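Local structure of Exo-poly-alpha-D-galacturonosidase (Thermotoga maritima, 3JUR) at residues G72-L76 / S114-A119; V101-F105 / Q194-C198. The protein probably hydrolyses polygalacturonate, the acidic backbone of pectin, releasing galacturonic acid units from chain ends as a family 28 glycoside hydrolase. One frame throughout, in Å; residues are numbered along the deposited sequence.

Contact 1 of 2, residues G72-L76 / S114-A119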
ATOM      1  N   GLY D  72     -54.717   7.286  21.946  1.00 21.62           N
ATOM      2  CA  GLY D  72     -54.199   8.555  21.457  1.00 21.58           C
ATOM      3  C   GLY D  72     -52.913   8.846  22.209  1.00 21.62           C
ATOM      4  O   GLY D  72     -52.369   7.955  22.864  1.00 21.51           O
ATOM      5  N   PRO D  73     -52.424  10.099  22.148  1.00 21.73           N
ATOM      6  CA  PRO D  73     -51.146  10.436  22.777  1.00 21.70           C
ATOM      7  C   PRO D  73     -51.147  10.173  24.287  1.00 21.81           C
ATOM      8  O   PRO D  73     -52.175  10.322  24.940  1.00 21.81           O
ATOM      9  CB  PRO D  73     -51.004  11.937  22.497  1.00 21.79           C
ATOM     10  CG  PRO D  73     -52.398  12.417  22.324  1.00 21.45           C
ATOM     11  CD  PRO D  73     -53.095  11.296  21.610  1.00 21.53           C
ATOM     12  N   ILE D  74     -49.997   9.773  24.816  1.00 22.10           N
ATOM     13  CA  ILE D  74     -49.830   9.524  26.249  1.00 22.04           C
ATOM     14  C   ILE D  74     -49.027  10.663  26.850  1.00 22.31           C
ATOM     15  O   ILE D  74     -47.930  10.978  26.370  1.00 22.05           O
ATOM     16  CB  ILE D  74     -49.096   8.176  26.509  1.00 22.00           C
ATOM     17  CG1 ILE D  74     -49.968   6.990  26.073  1.00 21.91           C
ATOM     18  CG2 ILE D  74     -48.677   8.043  27.975  1.00 21.59           C
ATOM     19  CD1 ILE D  74     -49.195   5.695  25.896  1.00 21.85           C
ATOM     20  N   HIS D  75     -49.579  11.287  27.886  1.00 22.41           N
ATOM     21  CA  HIS D  75     -48.893  12.368  28.589  1.00 22.93           C
ATOM     22  C   HIS D  75     -48.350  11.896  29.932  1.00 23.06           C
ATOM     23  O   HIS D  75     -49.108  11.602  30.854  1.00 23.34           O
ATOM     24  CB  HIS D  75     -49.812  13.588  28.746  1.00 22.90           C
ATOM     25  CG  HIS D  75     -49.991  14.369  27.480  1.00 23.91           C
ATOM     26  ND1 HIS D  75     -50.695  15.553  27.427  1.00 24.61           N
ATOM     27  CD2 HIS D  75     -49.543  14.140  26.220  1.00 23.81           C
ATOM     28  CE1 HIS D  75     -50.688  16.012  26.187  1.00 24.83           C
ATOM     29  NE2 HIS D  75     -49.995  15.174  25.436  1.00 24.47           N
ATOM     30  N   LEU D  76     -47.027  11.797  30.017  1.00 23.29           N
ATOM     31  CA  LEU D  76     -46.364  11.383  31.245  1.00 23.61           C
ATOM     32  C   LEU D  76     -46.293  12.545  32.234  1.00 23.74           C
ATOM     33  O   LEU D  76     -46.447  13.705  31.857  1.00 24.20           O
ATOM     34  CB  LEU D  76     -44.966  10.831  30.943  1.00 23.54           C
ATOM     35  CG  LEU D  76     -44.912   9.572  30.069  1.00 24.01           C
ATOM     36  CD1 LEU D  76     -43.511   9.336  29.516  1.00 25.26           C
ATOM     37  CD2 LEU D  76     -45.414   8.338  30.818  1.00 24.54           C
ATOM     38  N   SER D 114     -49.747  17.124  19.617  1.00 21.61           N
ATOM     39  CA  SER D 114     -48.987  16.441  20.660  1.00 21.48           C
ATOM     40  C   SER D 114     -48.101  15.333  20.084  1.00 21.61           C
ATOM     41  O   SER D 114     -48.547  14.568  19.225  1.00 21.67           O
ATOM     42  CB  SER D 114     -49.939  15.843  21.700  1.00 21.35           C
ATOM     43  OG  SER D 114     -49.227  15.071  22.656  1.00 20.77           O
ATOM     44  N   PRO D 115     -46.840  15.242  20.551  1.00 21.68           N
ATOM     45  CA  PRO D 115     -46.079  14.012  20.307  1.00 21.84           C
ATOM     46  C   PRO D 115     -46.845  12.815  20.882  1.00 22.11           C
ATOM     47  O   PRO D 115     -47.665  12.994  21.791  1.00 22.11           O
ATOM     48  CB  PRO D 115     -44.785  14.245  21.083  1.00 21.33           C
ATOM     49  CG  PRO D 115     -44.617  15.713  21.065  1.00 21.23           C
ATOM     50  CD  PRO D 115     -46.010  16.270  21.203  1.00 21.49           C
ATOM     51  N   LEU D 116     -46.586  11.616  20.357  1.00 22.25           N
ATOM     52  CA  LEU D 116     -47.345  10.425  20.747  1.00 22.55           C
ATOM     53  C   LEU D 116     -47.103  10.046  22.215  1.00 22.62           C
ATOM     54  O   LEU D 116     -48.022   9.631  22.915  1.00 22.82           O
ATOM     55  CB  LEU D 116     -47.076   9.240  19.799  1.00 22.31           C
ATOM     56  CG  LEU D 116     -46.906   9.440  18.279  1.00 23.17           C
ATOM     57  CD1 LEU D 116     -47.020   8.102  17.558  1.00 23.98           C
ATOM     58  CD2 LEU D 116     -47.843  10.454  17.647  1.00 21.96           C
ATOM     59  N   VAL D 117     -45.863  10.189  22.671  1.00 22.99           N
ATOM     60  CA  VAL D 117     -45.544  10.085  24.097  1.00 23.09           C
ATOM     61  C   VAL D 117     -44.874  11.403  24.479  1.00 22.97           C
ATOM     62  O   VAL D 117     -43.878  11.796  23.875  1.00 22.89           O
ATOM     63  CB  VAL D 117     -44.612   8.880  24.407  1.00 23.04           C
ATOM     64  CG1 VAL D 117     -44.403   8.739  25.905  1.00 23.06           C
ATOM     65  CG2 VAL D 117     -45.185   7.591  23.844  1.00 23.14           C
ATOM     66  N   TYR D 118     -45.435  12.091  25.465  1.00 23.12           N
ATOM     67  CA  TYR D 118     -45.056  13.476  25.749  1.00 23.24           C
ATOM     68  C   TYR D 118     -44.867  13.749  27.235  1.00 23.38           C
ATOM     69  O   TYR D 118     -45.727  13.406  28.065  1.00 23.30           O
ATOM     70  CB  TYR D 118     -46.118  14.419  25.158  1.00 23.24           C
ATOM     71  CG  TYR D 118     -45.866  15.919  25.296  1.00 23.42           C
ATOM     72  CD1 TYR D 118     -44.791  16.538  24.648  1.00 22.91           C
ATOM     73  CD2 TYR D 118     -46.738  16.723  26.037  1.00 23.05           C
ATOM     74  CE1 TYR D 118     -44.575  17.912  24.753  1.00 22.51           C
ATOM     75  CE2 TYR D 118     -46.535  18.098  26.153  1.00 22.98           C
ATOM     76  CZ  TYR D 118     -45.452  18.686  25.507  1.00 23.42           C
ATOM     77  OH  TYR D 118     -45.251  20.043  25.620  1.00 22.72           O
ATOM     78  N   ALA D 119     -43.738  14.374  27.558  1.00 23.56           N
ATOM     79  CA  ALA D 119     -43.497  14.925  28.892  1.00 23.89           C
ATOM     80  C   ALA D 119     -42.948  16.346  28.775  1.00 24.05           C
ATOM     81  O   ALA D 119     -42.011  16.593  28.015  1.00 24.02           O
ATOM     82  CB  ALA D 119     -42.535  14.040  29.679  1.00 23.74           C
TER
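Strand residues I74 and H75 pair in parallel with V117 and Y118, joining two neighbouring strands of the parallel beta-helix, 68-75 and 117-120. The backbone ladder has three rungs: I74 N reaches L116 O at 2.7 Å, Y118 N bonds to I74 O, and L76 N closes on Y118 O at 2.8 Å. I74 and V117 send their side chains to one face of the sheet, where I74 also meets F47 and I51 of helix 44-57 and both touch F90. H75 and Y118 occupy the other face. There the imidazole CD2 comes within 3.6 Å of Y118 CB, and Y118 CD2 lies over one face of the imidazole, offset toward its rim; the two ring planes are inclined at 56°. The rotation of H75 is set at its edge, where NE2 donates to S114 OG over 2.9 Å, the hydroxyl lying in the imidazole plane and the bond nearly straight at 165°. With OG anti to the backbone N (chi1 175°), the serine hydroxyl faces this imidazole and also donates to P115 O, 2.7 Å away, so one oxygen serves as acceptor and donor at once. CB of P73 packs against the same OG at 3.6 Å. Without this oxygen, as with an alanine here, H75 NE2 would probably lose its acceptor and the imidazole be freer to turn. Farther along, L76 CD1 meets V117 CG1 at 3.8 Å. Such in-register parallel pairing between adjacent coils is characteristic of the right-handed parallel beta-helix, the fold of family 28 enzymes.

Contact 2 of 2, residues V101-F105 / Q194-C198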
ATOM      1  N   VAL D 101     -49.752  21.556  21.908  1.00 23.49           N
ATOM      2  CA  VAL D 101     -48.837  21.634  23.051  1.00 23.51           C
ATOM      3  C   VAL D 101     -47.524  22.289  22.628  1.00 23.63           C
ATOM      4  O   VAL D 101     -47.229  22.371  21.433  1.00 23.81           O
ATOM      5  CB  VAL D 101     -48.545  20.233  23.667  1.00 23.64           C
ATOM      6  CG1 VAL D 101     -49.822  19.591  24.190  1.00 23.06           C
ATOM      7  CG2 VAL D 101     -47.831  19.312  22.661  1.00 23.25           C
ATOM      8  N   LEU D 102     -46.746  22.759  23.603  1.00 23.68           N
ATOM      9  CA  LEU D 102     -45.408  23.278  23.341  1.00 23.83           C
ATOM     10  C   LEU D 102     -44.544  22.159  22.789  1.00 23.99           C
ATOM     11  O   LEU D 102     -44.379  21.118  23.426  1.00 23.89           O
ATOM     12  CB  LEU D 102     -44.772  23.850  24.612  1.00 23.90           C
ATOM     13  CG  LEU D 102     -43.316  24.333  24.538  1.00 24.21           C
ATOM     14  CD1 LEU D 102     -43.154  25.557  23.632  1.00 24.39           C
ATOM     15  CD2 LEU D 102     -42.805  24.639  25.935  1.00 24.97           C
ATOM     16  N   THR D 103     -44.002  22.383  21.596  1.00 24.14           N
ATOM     17  CA  THR D 103     -43.200  21.376  20.914  1.00 24.25           C
ATOM     18  C   THR D 103     -42.222  22.048  19.938  1.00 24.19           C
ATOM     19  O   THR D 103     -41.950  23.253  20.043  1.00 24.15           O
ATOM     20  CB  THR D 103     -44.099  20.271  20.239  1.00 24.24           C
ATOM     21  OG1 THR D 103     -43.291  19.162  19.815  1.00 24.94           O
ATOM     22  CG2 THR D 103     -44.901  20.817  19.053  1.00 24.43           C
ATOM     23  N   ARG D 104     -41.691  21.277  19.003  1.00 24.03           N
ATOM     24  CA  ARG D 104     -40.680  21.791  18.099  1.00 24.19           C
ATOM     25  C   ARG D 104     -40.805  21.102  16.746  1.00 24.13           C
ATOM     26  O   ARG D 104     -41.110  19.912  16.683  1.00 24.60           O
ATOM     27  CB  ARG D 104     -39.292  21.565  18.713  1.00 24.32           C
ATOM     28  CG  ARG D 104     -38.330  22.718  18.491  1.00 24.83           C
ATOM     29  CD  ARG D 104     -36.965  22.471  19.102  1.00 24.85           C
ATOM     30  NE  ARG D 104     -36.776  23.248  20.321  1.00 24.20           N
ATOM     31  CZ  ARG D 104     -35.610  23.740  20.729  1.00 23.93           C
ATOM     32  NH1 ARG D 104     -34.506  23.554  20.007  1.00 24.12           N
ATOM     33  NH2 ARG D 104     -35.550  24.429  21.858  1.00 23.65           N
ATOM     34  N   PHE D 105     -40.604  21.845  15.665  1.00 23.90           N
ATOM     35  CA  PHE D 105     -40.553  21.242  14.332  1.00 23.70           C
ATOM     36  C   PHE D 105     -39.295  21.678  13.590  1.00 23.60           C
ATOM     37  O   PHE D 105     -39.105  22.862  13.313  1.00 23.74           O
ATOM     38  CB  PHE D 105     -41.806  21.572  13.506  1.00 23.75           C
ATOM     39  CG  PHE D 105     -41.931  20.761  12.235  1.00 23.49           C
ATOM     40  CD1 PHE D 105     -42.661  19.578  12.220  1.00 22.84           C
ATOM     41  CD2 PHE D 105     -41.309  21.181  11.054  1.00 23.61           C
ATOM     42  CE1 PHE D 105     -42.783  18.830  11.053  1.00 22.61           C
ATOM     43  CE2 PHE D 105     -41.419  20.437   9.884  1.00 23.27           C
ATOM     44  CZ  PHE D 105     -42.162  19.259   9.884  1.00 23.86           C
ATOM     45  N   GLN D 194     -41.247  12.473  22.923  1.00 23.90           N
ATOM     46  CA  GLN D 194     -40.635  13.772  23.185  1.00 24.26           C
ATOM     47  C   GLN D 194     -40.637  14.113  24.666  1.00 24.32           C
ATOM     48  O   GLN D 194     -41.677  14.092  25.321  1.00 24.36           O
ATOM     49  CB  GLN D 194     -41.305  14.886  22.364  1.00 24.38           C
ATOM     50  CG  GLN D 194     -40.549  16.228  22.375  1.00 25.10           C
ATOM     51  CD  GLN D 194     -41.169  17.273  21.451  1.00 26.12           C
ATOM     52  OE1 GLN D 194     -42.188  17.887  21.772  1.00 23.67           O
ATOM     53  NE2 GLN D 194     -40.542  17.483  20.299  1.00 26.30           N
ATOM     54  N   PHE D 195     -39.443  14.387  25.184  1.00 24.60           N
ATOM     55  CA  PHE D 195     -39.255  14.934  26.519  1.00 24.65           C
ATOM     56  C   PHE D 195     -38.840  16.383  26.333  1.00 24.70           C
ATOM     57  O   PHE D 195     -37.799  16.665  25.730  1.00 24.59           O
ATOM     58  CB  PHE D 195     -38.155  14.167  27.268  1.00 24.76           C
ATOM     59  CG  PHE D 195     -38.425  12.692  27.400  1.00 24.76           C
ATOM     60  CD1 PHE D 195     -39.190  12.204  28.458  1.00 24.33           C
ATOM     61  CD2 PHE D 195     -37.915  11.788  26.463  1.00 25.58           C
ATOM     62  CE1 PHE D 195     -39.457  10.840  28.583  1.00 24.06           C
ATOM     63  CE2 PHE D 195     -38.173  10.420  26.581  1.00 24.60           C
ATOM     64  CZ  PHE D 195     -38.953   9.948  27.644  1.00 24.49           C
ATOM     65  N   TYR D 196     -39.659  17.301  26.832  1.00 24.87           N
ATOM     66  CA  TYR D 196     -39.408  18.733  26.661  1.00 25.05           C
ATOM     67  C   TYR D 196     -39.046  19.388  27.993  1.00 25.17           C
ATOM     68  O   TYR D 196     -39.857  19.409  28.928  1.00 24.93           O
ATOM     69  CB  TYR D 196     -40.623  19.421  26.030  1.00 24.96           C
ATOM     70  CG  TYR D 196     -40.248  20.514  25.064  1.00 25.23           C
ATOM     71  CD1 TYR D 196     -40.230  20.278  23.686  1.00 25.26           C
ATOM     72  CD2 TYR D 196     -39.886  21.779  25.523  1.00 25.21           C
ATOM     73  CE1 TYR D 196     -39.872  21.283  22.787  1.00 25.40           C
ATOM     74  CE2 TYR D 196     -39.530  22.790  24.639  1.00 25.64           C
ATOM     75  CZ  TYR D 196     -39.526  22.540  23.275  1.00 25.73           C
ATOM     76  OH  TYR D 196     -39.161  23.543  22.409  1.00 24.78           O
ATOM     77  N   ARG D 197     -37.819  19.908  28.064  1.00 25.14           N
ATOM     78  CA  ARG D 197     -37.264  20.535  29.270  1.00 25.44           C
ATOM     79  C   ARG D 197     -37.351  19.610  30.494  1.00 25.84           C
ATOM     80  O   ARG D 197     -37.863  19.996  31.552  1.00 25.89           O
ATOM     81  CB  ARG D 197     -37.928  21.892  29.554  1.00 25.43           C
ATOM     82  CG  ARG D 197     -37.862  22.908  28.414  1.00 25.30           C
ATOM     83  CD  ARG D 197     -38.264  24.303  28.901  1.00 25.41           C
ATOM     84  NE  ARG D 197     -39.645  24.353  29.383  1.00 24.74           N
ATOM     85  CZ  ARG D 197     -40.585  25.182  28.926  1.00 25.79           C
ATOM     86  NH1 ARG D 197     -40.308  26.058  27.970  1.00 25.52           N
ATOM     87  NH2 ARG D 197     -41.808  25.145  29.441  1.00 25.16           N
ATOM     88  N   CYS D 198     -36.854  18.386  30.336  1.00 26.17           N
ATOM     89  CA  CYS D 198     -36.938  17.386  31.393  1.00 26.52           C
ATOM     90  C   CYS D 198     -35.573  17.074  31.991  1.00 26.30           C
ATOM     91  O   CYS D 198     -34.545  17.284  31.354  1.00 26.40           O
ATOM     92  CB  CYS D 198     -37.580  16.100  30.866  1.00 26.37           C
ATOM     93  SG  CYS D 198     -39.284  16.289  30.353  1.00 29.00           S
TER
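The Y196 ring carries L102 CG over one face, 4.1 Å above its plane and offset toward the rim, while the side-chain amide carbon of Q194 lies at its edge, in plane. The R104 guanidinium meets Y196 OH at its own edge: NE donates to the phenol oxygen across 3.2 Å, nearly straight at 169°, with the oxygen almost in the guanidinium plane. Guanidinium and phenol planes stand 63° apart, so this is an edge-on polar contact rather than a stack. L102 has a second flat neighbour, for its CD2 sits over one face of the R197 guanidinium, 3.5 Å from NH1. CG of L102 is anti to the backbone N (chi1 175°), and CD2 spans from the phenol, where it is 4.0 Å from CE2, to the arginine. T103 OG1 donates to Q194 OE1 at 2.6 Å, in the carbonyl plane and on a lone pair; the glutamine gets there on an extended chain, its CG anti to the backbone N. Strands 103-105 and 194-196 do not pair, their axes passing 8.9 Å apart, and apart from the T103 backbone, which touches the Y196 ring, the contact is made by side chains. E109 takes a hydrogen bond with Y196 OH and a long, weak ion pair with R104 NH2, while D121 forms a salt bridge with R197. The phenol oxygen thus meets both an arginine and a glutamate, a setting likely to polarise it, and the chemistry implies a buried polar link from the 103-105 hairpin to the beta-helix, with one leucine packed between tyrosine and arginine.

In the fold
From the N terminus, the chain first lays down 72-76, then leaves the beta-helix through 101-105 before returning at 114-119, where contact 1 closes a loop of 37 intervening residues. Contact 2 closes only after the much longer excursion to 194-198. Because 101-105 falls inside the first loop and 194-198 lies beyond its end, the two closures cross. Strand 117-120 is flanked by 68-75 and 193-196, so the contacts lie on neighbouring strands, their centres about 10 Å apart. A119 O probably accepts a hydrogen bond from Y196 N, and Y118 OH probably bonds to L102 O. Together they tie three adjacent beta-helix strands to the antiparallel hairpin formed by 103-105 and 108-112.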